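Local coordinates for oxidoreductase, NAD-binding/iron-sulfur cluster-binding protein (Nitratireductor pacificus pht-3B, PDB 6ZY1) that probably acts as a cobalamin-dependent reductive dehalogenase, passing electrons through two [4Fe-4S] clusters to a bound corrinoid, at residues A[295-300]-A[527-532]; A[311-316]-A[404-409]; A[69-74]-A[160-165]. All coordinates share one frame; numbering follows the deposited sequence.

Contact 1 of 3, residues A[295-300]-A[527-532]; sequences RVDEPT and VDRPID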
loop_
_atom_site.group_PDB
_atom_site.type_symbol
_atom_site.label_atom_id
_atom_site.label_comp_id
_atom_site.label_asym_id
_atom_site.label_seq_id
_atom_site.Cartn_x
_atom_site.Cartn_y
_atom_site.Cartn_z
ATOM N N ARG A 295 -21.122 13.778 -0.312
ATOM C CA ARG A 295 -20.676 13.991 1.057
ATOM C C ARG A 295 -21.866 14.140 1.999
ATOM O O ARG A 295 -22.909 14.682 1.628
ATOM C CB ARG A 295 -19.801 15.236 1.155
ATOM C CG ARG A 295 -18.574 15.199 0.279
ATOM C CD ARG A 295 -17.488 14.372 0.918
ATOM N NE ARG A 295 -16.390 14.131 -0.007
ATOM C CZ ARG A 295 -15.194 13.697 0.366
ATOM N NH1 ARG A 295 -14.945 13.464 1.649
ATOM N NH2 ARG A 295 -14.250 13.501 -0.543
ATOM N N VAL A 296 -21.690 13.684 3.233
ATOM C CA VAL A 296 -22.713 13.815 4.261
ATOM C C VAL A 296 -22.036 14.154 5.580
ATOM O O VAL A 296 -20.881 13.793 5.820
ATOM C CB VAL A 296 -23.572 12.538 4.389
ATOM C CG1 VAL A 296 -24.536 12.443 3.226
ATOM C CG2 VAL A 296 -22.690 11.302 4.443
ATOM N N ASP A 297 -22.768 14.868 6.440
ATOM C CA ASP A 297 -22.189 15.324 7.699
ATOM C C ASP A 297 -21.930 14.169 8.653
ATOM O O ASP A 297 -20.985 14.226 9.445
ATOM C CB ASP A 297 -23.102 16.356 8.354
ATOM C CG ASP A 297 -23.324 17.560 7.475
ATOM O OD1 ASP A 297 -22.341 18.287 7.210
ATOM O OD2 ASP A 297 -24.474 17.765 7.029
ATOM N N GLU A 298 -22.751 13.125 8.597
ATOM C CA GLU A 298 -22.563 11.944 9.420
ATOM C C GLU A 298 -22.395 10.715 8.538
ATOM O O GLU A 298 -22.912 10.678 7.420
ATOM C CB GLU A 298 -23.748 11.736 10.370
ATOM C CG GLU A 298 -23.758 12.687 11.557
ATOM C CD GLU A 298 -24.988 12.524 12.423
ATOM O OE1 GLU A 298 -26.098 12.424 11.860
ATOM O OE2 GLU A 298 -24.843 12.485 13.664
ATOM N N PRO A 299 -21.678 9.695 9.009
ATOM C CA PRO A 299 -21.454 8.508 8.178
ATOM C C PRO A 299 -22.759 7.824 7.810
ATOM O O PRO A 299 -23.810 8.048 8.415
ATOM C CB PRO A 299 -20.592 7.612 9.068
ATOM C CG PRO A 299 -19.942 8.552 10.012
ATOM C CD PRO A 299 -20.957 9.608 10.287
ATOM N N THR A 300 -22.678 6.967 6.793
ATOM C CA THR A 300 -23.857 6.246 6.336
ATOM C C THR A 300 -24.264 5.128 7.283
ATOM O O THR A 300 -25.291 4.482 7.052
ATOM C CB THR A 300 -23.611 5.682 4.939
ATOM O OG1 THR A 300 -22.555 4.718 4.997
ATOM C CG2 THR A 300 -23.220 6.800 3.981
ATOM N N VAL A 527 -11.338 19.803 7.915
ATOM C CA VAL A 527 -11.609 18.372 7.858
ATOM C C VAL A 527 -12.520 18.078 6.678
ATOM O O VAL A 527 -13.341 18.905 6.267
ATOM C CB VAL A 527 -12.238 17.867 9.170
ATOM C CG1 VAL A 527 -11.359 18.215 10.352
ATOM C CG2 VAL A 527 -13.635 18.439 9.328
ATOM N N ASP A 528 -12.368 16.881 6.125
ATOM C CA ASP A 528 -13.304 16.368 5.147
ATOM C C ASP A 528 -14.530 15.779 5.852
ATOM O O ASP A 528 -14.562 15.619 7.074
ATOM C CB ASP A 528 -12.619 15.322 4.271
ATOM C CG ASP A 528 -11.421 15.881 3.523
ATOM O OD1 ASP A 528 -11.593 16.829 2.731
ATOM O OD2 ASP A 528 -10.303 15.373 3.732
ATOM N N ARG A 529 -15.551 15.458 5.063
ATOM C CA ARG A 529 -16.779 14.857 5.559
ATOM C C ARG A 529 -16.914 13.411 5.105
ATOM O O ARG A 529 -16.373 13.012 4.067
ATOM C CB ARG A 529 -18.012 15.636 5.080
ATOM C CG ARG A 529 -18.193 16.995 5.722
ATOM C CD ARG A 529 -19.604 17.513 5.505
ATOM N NE ARG A 529 -19.877 17.809 4.099
ATOM C CZ ARG A 529 -21.094 18.026 3.607
ATOM N NH1 ARG A 529 -22.145 17.972 4.408
ATOM N NH2 ARG A 529 -21.266 18.292 2.321
ATOM N N PRO A 530 -17.647 12.595 5.861
ATOM C CA PRO A 530 -17.952 11.237 5.401
ATOM C C PRO A 530 -18.581 11.249 4.017
ATOM O O PRO A 530 -19.184 12.235 3.587
ATOM C CB PRO A 530 -18.939 10.725 6.454
ATOM C CG PRO A 530 -18.576 11.474 7.674
ATOM C CD PRO A 530 -18.167 12.844 7.212
ATOM N N ILE A 531 -18.448 10.117 3.328
ATOM C CA ILE A 531 -18.944 9.969 1.967
ATOM C C ILE A 531 -20.086 8.967 1.947
ATOM O O ILE A 531 -20.231 8.115 2.832
ATOM C CB ILE A 531 -17.834 9.533 0.987
ATOM C CG1 ILE A 531 -17.164 8.254 1.494
ATOM C CG2 ILE A 531 -16.826 10.655 0.805
ATOM C CD1 ILE A 531 -16.414 7.489 0.432
ATOM N N ASP A 532 -20.906 9.073 0.903
ATOM C CA ASP A 532 -22.049 8.184 0.707
ATOM C C ASP A 532 -22.137 7.861 -0.780
ATOM O O ASP A 532 -22.659 8.661 -1.562
ATOM C CB ASP A 532 -23.332 8.828 1.217
ATOM C CG ASP A 532 -24.568 8.035 0.862
ATOM O OD1 ASP A 532 -24.435 6.869 0.439
ATOM O OD2 ASP A 532 -25.679 8.587 0.995
HETATM O O HOH W 1 -20.026 7.190 5.521
#
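Arg295 and Arg529 reach past each other, each spending its guanidinium on the opposite segment. The Arg295 chain turns about CB-CG (chi2 -80°), which brings its guanidinium beside 527-532; there NH1 donates to Arg529 O (2.8 Å from Arg295 NH1), with the oxygen close to the guanidinium plane and the donor in the carbonyl plane. Ile531 CG2 sits over one face of this group, off centre toward the rim and 3.5 Å from Arg295 CZ, so a methyl packs on the flat cation while its edge stays bonded. Arg529 runs the other way, across the backbone at Arg295 and Val296. Its guanidinium has Val296 CA and Arg295 O over one face, and its edge meets Asp297, whose OD1 lies 2.8 Å from Arg529 NH1. This salt bridge is a weak hydrogen bond; the two side chains lie side by side and point the same way, with the carboxylate and guanidinium planes 47° apart. Between the two arginines the backbones join in a single bridge of Arg295 with Ile531, where Val296 N donates to Pro530 O (2.9 Å) in a nearly straight bond. Pro530 CG then packs against Pro299 CG (4.0 Å). Beyond it, Thr300 CG2 presses on Asp532 CB, and a water links Thr300 N to Ile531 O. The polar ends of Thr300 and Asp532 have partners outside the two segments: Thr300 OG1 bonds Glu497, and Asp532 forms a salt bridge with Arg294. A backbone bond, proline packing and two arginine grips thus join a long loop to a segment of the ferredoxin-type sequence, followed by helix 535-540 with the cluster ligand Cys539. The Pro299 side chain is about 6 Å from the bound cobalamin, consistent with a place where the [4Fe-4S] ferredoxin-like part meets the corrinoid-binding part.

Contact 2 of 3, residues A[311-316]-A[404-409]; sequences VAKRGD and MYYASD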
loop_
_atom_site.group_PDB
_atom_site.type_symbol
_atom_site.label_atom_id
_atom_site.label_comp_id
_atom_site.label_asym_id
_atom_site.label_seq_id
_atom_site.Cartn_x
_atom_site.Cartn_y
_atom_site.Cartn_z
ATOM N N VAL A 311 -10.347 0.780 23.570
ATOM C CA VAL A 311 -9.879 -0.597 23.669
ATOM C C VAL A 311 -8.396 -0.615 24.008
ATOM O O VAL A 311 -7.606 0.148 23.436
ATOM C CB VAL A 311 -10.131 -1.373 22.363
ATOM C CG1 VAL A 311 -9.905 -2.864 22.587
ATOM C CG2 VAL A 311 -11.524 -1.100 21.854
ATOM N N ALA A 312 -8.015 -1.501 24.925
ATOM C CA ALA A 312 -6.601 -1.745 25.163
ATOM C C ALA A 312 -5.939 -2.168 23.860
ATOM O O ALA A 312 -6.486 -2.993 23.123
ATOM C CB ALA A 312 -6.424 -2.830 26.225
ATOM N N LYS A 313 -4.760 -1.605 23.568
ATOM C CA LYS A 313 -4.021 -2.066 22.396
ATOM C C LYS A 313 -3.763 -3.560 22.476
ATOM O O LYS A 313 -3.712 -4.243 21.451
ATOM C CB LYS A 313 -2.699 -1.313 22.248
ATOM C CG LYS A 313 -2.301 -1.168 20.791
ATOM C CD LYS A 313 -0.813 -1.249 20.580
ATOM C CE LYS A 313 -0.234 0.107 20.230
ATOM N NZ LYS A 313 0.965 -0.058 19.350
ATOM N N ARG A 314 -3.626 -4.084 23.689
ATOM C CA ARG A 314 -3.502 -5.514 23.933
ATOM C C ARG A 314 -4.702 -6.289 23.410
ATOM O O ARG A 314 -4.654 -7.522 23.358
ATOM C CB ARG A 314 -3.308 -5.745 25.434
ATOM C CG ARG A 314 -3.388 -7.187 25.910
ATOM C CD ARG A 314 -2.188 -8.003 25.469
ATOM N NE ARG A 314 -2.153 -9.273 26.183
ATOM C CZ ARG A 314 -2.975 -10.286 25.933
ATOM N NH1 ARG A 314 -3.891 -10.176 24.980
ATOM N NH2 ARG A 314 -2.884 -11.405 26.630
ATOM N N GLY A 315 -5.771 -5.601 23.016
ATOM C CA GLY A 315 -6.962 -6.257 22.506
ATOM C C GLY A 315 -6.894 -6.511 21.014
ATOM O O GLY A 315 -7.679 -7.293 20.467
ATOM N N ASP A 316 -5.987 -5.808 20.343
ATOM C CA ASP A 316 -5.577 -6.160 18.994
ATOM C C ASP A 316 -5.350 -7.664 18.918
ATOM O O ASP A 316 -4.587 -8.225 19.706
ATOM C CB ASP A 316 -4.296 -5.381 18.657
ATOM C CG ASP A 316 -3.639 -5.801 17.349
ATOM O OD1 ASP A 316 -3.741 -6.980 16.943
ATOM O OD2 ASP A 316 -2.988 -4.924 16.738
ATOM N N MET A 404 -10.878 7.386 19.133
ATOM C CA MET A 404 -10.066 6.757 18.100
ATOM C C MET A 404 -8.725 6.248 18.628
ATOM O O MET A 404 -8.114 5.383 17.992
ATOM C CB MET A 404 -9.830 7.738 16.949
ATOM C CG MET A 404 -11.109 8.180 16.241
ATOM S SD MET A 404 -10.838 9.415 14.959
ATOM C CE MET A 404 -12.479 9.557 14.269
ATOM N N TYR A 405 -8.249 6.764 19.761
ATOM C CA TYR A 405 -7.002 6.297 20.352
ATOM C C TYR A 405 -7.225 5.043 21.184
ATOM O O TYR A 405 -8.266 4.880 21.823
ATOM C CB TYR A 405 -6.388 7.370 21.249
ATOM C CG TYR A 405 -5.944 8.625 20.549
ATOM C CD1 TYR A 405 -6.869 9.535 20.053
ATOM C CD2 TYR A 405 -4.595 8.920 20.418
ATOM C CE1 TYR A 405 -6.460 10.693 19.427
ATOM C CE2 TYR A 405 -4.178 10.072 19.797
ATOM C CZ TYR A 405 -5.110 10.954 19.305
ATOM O OH TYR A 405 -4.687 12.104 18.683
ATOM N N TYR A 406 -6.227 4.165 21.193
ATOM C CA TYR A 406 -6.272 3.032 22.104
ATOM C C TYR A 406 -6.307 3.527 23.541
ATOM O O TYR A 406 -5.816 4.610 23.860
ATOM C CB TYR A 406 -5.056 2.127 21.910
ATOM C CG TYR A 406 -5.038 1.381 20.602
ATOM C CD1 TYR A 406 -5.856 0.280 20.400
ATOM C CD2 TYR A 406 -4.189 1.768 19.575
ATOM C CE1 TYR A 406 -5.841 -0.400 19.211
ATOM C CE2 TYR A 406 -4.169 1.092 18.383
ATOM C CZ TYR A 406 -4.995 0.012 18.206
ATOM O OH TYR A 406 -4.962 -0.664 17.015
ATOM N N ALA A 407 -6.878 2.710 24.424
ATOM C CA ALA A 407 -6.932 3.090 25.830
ATOM C C ALA A 407 -5.555 3.003 26.479
ATOM O O ALA A 407 -5.177 3.880 27.266
ATOM C CB ALA A 407 -7.936 2.209 26.571
ATOM N N SER A 408 -4.792 1.962 26.150
ATOM C CA SER A 408 -3.516 1.691 26.795
ATOM C C SER A 408 -2.620 0.925 25.833
ATOM O O SER A 408 -3.101 0.166 24.988
ATOM C CB SER A 408 -3.715 0.883 28.077
ATOM O OG SER A 408 -4.466 -0.286 27.798
ATOM N N ASP A 409 -1.313 1.129 25.966
ATOM C CA ASP A 409 -0.381 0.369 25.152
ATOM C C ASP A 409 -0.294 -1.071 25.662
ATOM O O ASP A 409 -0.710 -1.393 26.781
ATOM C CB ASP A 409 0.994 1.034 25.152
ATOM C CG ASP A 409 1.695 0.920 26.481
ATOM O OD1 ASP A 409 2.330 -0.127 26.733
ATOM O OD2 ASP A 409 1.611 1.879 27.277
HETATM O O HOH W 2 -9.581 2.840 21.367
HETATM O O HOH W 3 -2.327 -1.818 16.466
#
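Val311 O and Ser408 O receive the two backbone bonds that join these loops, from Ala407 N (2.8 Å, well above the carbonyl plane) and from Lys313 N (2.8 Å, nearly in line with the C=O bond). Tyr406 carries the side-chain contact. Lys313 CG stands over the centre of the Tyr406 ring in a CH-pi contact, 3.6 Å from the centroid and 6° off the normal, while Val311 O lies in plane at the ring edge, 3.5 Å from Tyr406 CD1. The first torsion of Lys313 (chi1 -149°) places CG over the ring, and the bends farther out carry the ammonium end away from 404-409. Alongside, Ala312 CB rests 3.6 Å from Ser408 OG, whose hydroxyl is engaged by Gly689 N. At the far end of the ring, a water connects Tyr406 OH with Asp316 OD2; the other carboxylate oxygen of Asp316 caps Lys319 N at the start of helix 317-323. Tyr406 binds the cobalamin, as does Phe317, the first residue of that helix. Clamped by a methylene on one face and a carbonyl at its edge, the phenol is probably restricted in rotation, and its water-mediated link to the helix cap is consistent with Tyr406 and the start of helix 317-323 being positioned together in the corrinoid site.

Contact 3 of 3, residues A[69-74]-A[160-165]; sequences SEDSLL and GAEWIR
Trp163 turns its indole past Asp71, whose carbonyl O approaches Trp163 CD1 obliquely at 3.8 Å; Gly160 CA covers one ring face near the rim, and His466 meets the ring edge-to-face. The other flat groups are the carboxylates of Asp71 and Glu162, their planes 38° apart and Asp71 OD2 only 3.5 Å from Glu162 OE2, a like-charge approach that probably costs some energy. Asp71 OD1 takes a bond from Gly370 N, which may ease the approach, and the same glycine accepts through its O from Trp163 NE1, so one outside residue grips both sides of the contact. Across the segments, Leu73 N donates to a lone pair of Trp163 O (2.9 Å, in the carbonyl plane). Ser72 holds this turn: its OG, set between the backbone N and carbonyl carbon (chi1 84°), donates to Ser69 O at 2.9 Å and accepts from Leu74 N. With an alanine here both bonds go, and the first turn of helix 74-85 would probably lose its cap and Ser69 O its donor. Leu73 and Trp163 both lean on helix 376-390, so the contact fastens the start of helix 74-85 and the short, weakly bonded helical turn at about 161-164 against it.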
loop_
_atom_site.group_PDB
_atom_site.type_symbol
_atom_site.label_atom_id
_atom_site.label_comp_id
_atom_site.label_asym_id
_atom_site.label_seq_id
_atom_site.Cartn_x
_atom_site.Cartn_y
_atom_site.Cartn_z
ATOM N N SER A 69 14.219 25.687 0.207
ATOM C CA SER A 69 14.445 26.576 1.336
ATOM C C SER A 69 14.495 25.779 2.638
ATOM O O SER A 69 14.573 24.547 2.639
ATOM C CB SER A 69 13.358 27.644 1.384
ATOM O OG SER A 69 12.070 27.060 1.296
ATOM N N GLU A 70 14.473 26.492 3.768
ATOM C CA GLU A 70 14.235 25.888 5.072
ATOM C C GLU A 70 12.760 25.585 5.298
ATOM O O GLU A 70 12.436 24.750 6.149
ATOM N N ASP A 71 11.869 26.244 4.555
ATOM C CA ASP A 71 10.449 25.910 4.534
ATOM C C ASP A 71 10.174 24.519 3.980
ATOM O O ASP A 71 9.007 24.115 3.956
ATOM C CB ASP A 71 9.669 26.907 3.667
ATOM C CG ASP A 71 9.586 28.267 4.281
ATOM O OD1 ASP A 71 9.727 28.346 5.522
ATOM O OD2 ASP A 71 9.372 29.246 3.525
ATOM N N SER A 72 11.186 23.797 3.505
ATOM C CA SER A 72 10.956 22.691 2.589
ATOM C C SER A 72 11.167 21.331 3.239
ATOM O O SER A 72 12.018 21.163 4.118
ATOM C CB SER A 72 11.860 22.795 1.357
ATOM O OG SER A 72 13.140 22.252 1.617
ATOM N N LEU A 73 10.381 20.367 2.761
ATOM C CA LEU A 73 10.469 18.929 2.993
ATOM C C LEU A 73 11.876 18.327 2.924
ATOM O O LEU A 73 12.105 17.213 3.413
ATOM C CB LEU A 73 9.566 18.269 1.947
ATOM C CG LEU A 73 9.404 16.777 1.746
ATOM C CD1 LEU A 73 8.674 16.216 2.932
ATOM C CD2 LEU A 73 8.601 16.592 0.487
ATOM N N LEU A 74 12.828 19.055 2.330
ATOM C CA LEU A 74 14.095 18.455 1.912
ATOM C C LEU A 74 14.781 17.696 3.047
ATOM O O LEU A 74 15.170 16.534 2.885
ATOM C CB LEU A 74 15.016 19.539 1.347
ATOM C CG LEU A 74 16.462 19.147 1.023
ATOM C CD1 LEU A 74 16.527 17.868 0.204
ATOM C CD2 LEU A 74 17.144 20.279 0.288
ATOM N N GLY A 160 1.212 24.791 -0.222
ATOM C CA GLY A 160 2.277 23.830 -0.040
ATOM C C GLY A 160 3.362 23.843 -1.095
ATOM O O GLY A 160 4.297 23.036 -1.004
ATOM N N ALA A 161 3.275 24.729 -2.092
ATOM C CA ALA A 161 4.314 24.794 -3.114
ATOM C C ALA A 161 5.695 24.988 -2.494
ATOM O O ALA A 161 6.669 24.347 -2.906
ATOM C CB ALA A 161 3.996 25.914 -4.103
ATOM N N GLU A 162 5.790 25.857 -1.485
ATOM C CA GLU A 162 7.070 26.119 -0.832
ATOM C C GLU A 162 7.621 24.884 -0.131
ATOM O O GLU A 162 8.839 24.760 0.033
ATOM C CB GLU A 162 6.913 27.251 0.179
ATOM C CG GLU A 162 5.699 28.129 -0.048
ATOM C CD GLU A 162 5.453 29.055 1.122
ATOM O OE1 GLU A 162 4.576 29.938 1.014
ATOM O OE2 GLU A 162 6.142 28.896 2.156
ATOM N N TRP A 163 6.746 23.986 0.329
ATOM C CA TRP A 163 7.207 22.782 1.007
ATOM C C TRP A 163 7.925 21.835 0.062
ATOM O O TRP A 163 8.697 20.987 0.522
ATOM C CB TRP A 163 6.036 22.020 1.637
ATOM C CG TRP A 163 5.182 22.793 2.601
ATOM C CD1 TRP A 163 5.358 24.083 3.012
ATOM C CD2 TRP A 163 4.008 22.315 3.275
ATOM N NE1 TRP A 163 4.366 24.439 3.894
ATOM C CE2 TRP A 163 3.528 23.370 4.074
ATOM C CE3 TRP A 163 3.319 21.098 3.278
ATOM C CZ2 TRP A 163 2.392 23.246 4.870
ATOM C CZ3 TRP A 163 2.190 20.977 4.069
ATOM C CH2 TRP A 163 1.740 22.044 4.854
ATOM N N ILE A 164 7.687 21.963 -1.245
ATOM C CA ILE A 164 8.010 20.926 -2.210
ATOM C C ILE A 164 9.061 21.377 -3.217
ATOM O O ILE A 164 9.947 20.596 -3.579
ATOM C CB ILE A 164 6.732 20.447 -2.932
ATOM C CG1 ILE A 164 5.867 19.629 -1.973
ATOM C CG2 ILE A 164 7.079 19.663 -4.178
ATOM C CD1 ILE A 164 4.475 19.407 -2.467
ATOM N N ARG A 165 8.984 22.625 -3.683
ATOM C CA ARG A 165 9.868 23.093 -4.748
ATOM C C ARG A 165 11.326 22.822 -4.405
ATOM O O ARG A 165 11.804 23.182 -3.327
ATOM C CB ARG A 165 9.651 24.588 -5.002
HETATM O O HOH W 4 11.186 24.772 -1.015
#

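How the contacts relate
From the N terminus, contact 3 closes first, joining 69-74 to 160-165 around a loop that includes helix 103-116 and strands 121-126 and 142-149 of the first antiparallel sheet. Contact 1 opens at 295-300 and closes only at 527-532, enclosing all four strands of the second sheet; it ties the loop before helix 317-323 to the loop before helix 535-540. Contact 2 is nested within it, joining that first loop to the one between strands 394-399 and 422-429. No loops cross, and contact 3 is in series with the others. Contact 2 holds a cobalamin-binding tyrosine and contact 1 lies close to the same corrinoid; contact 3 lies away from it.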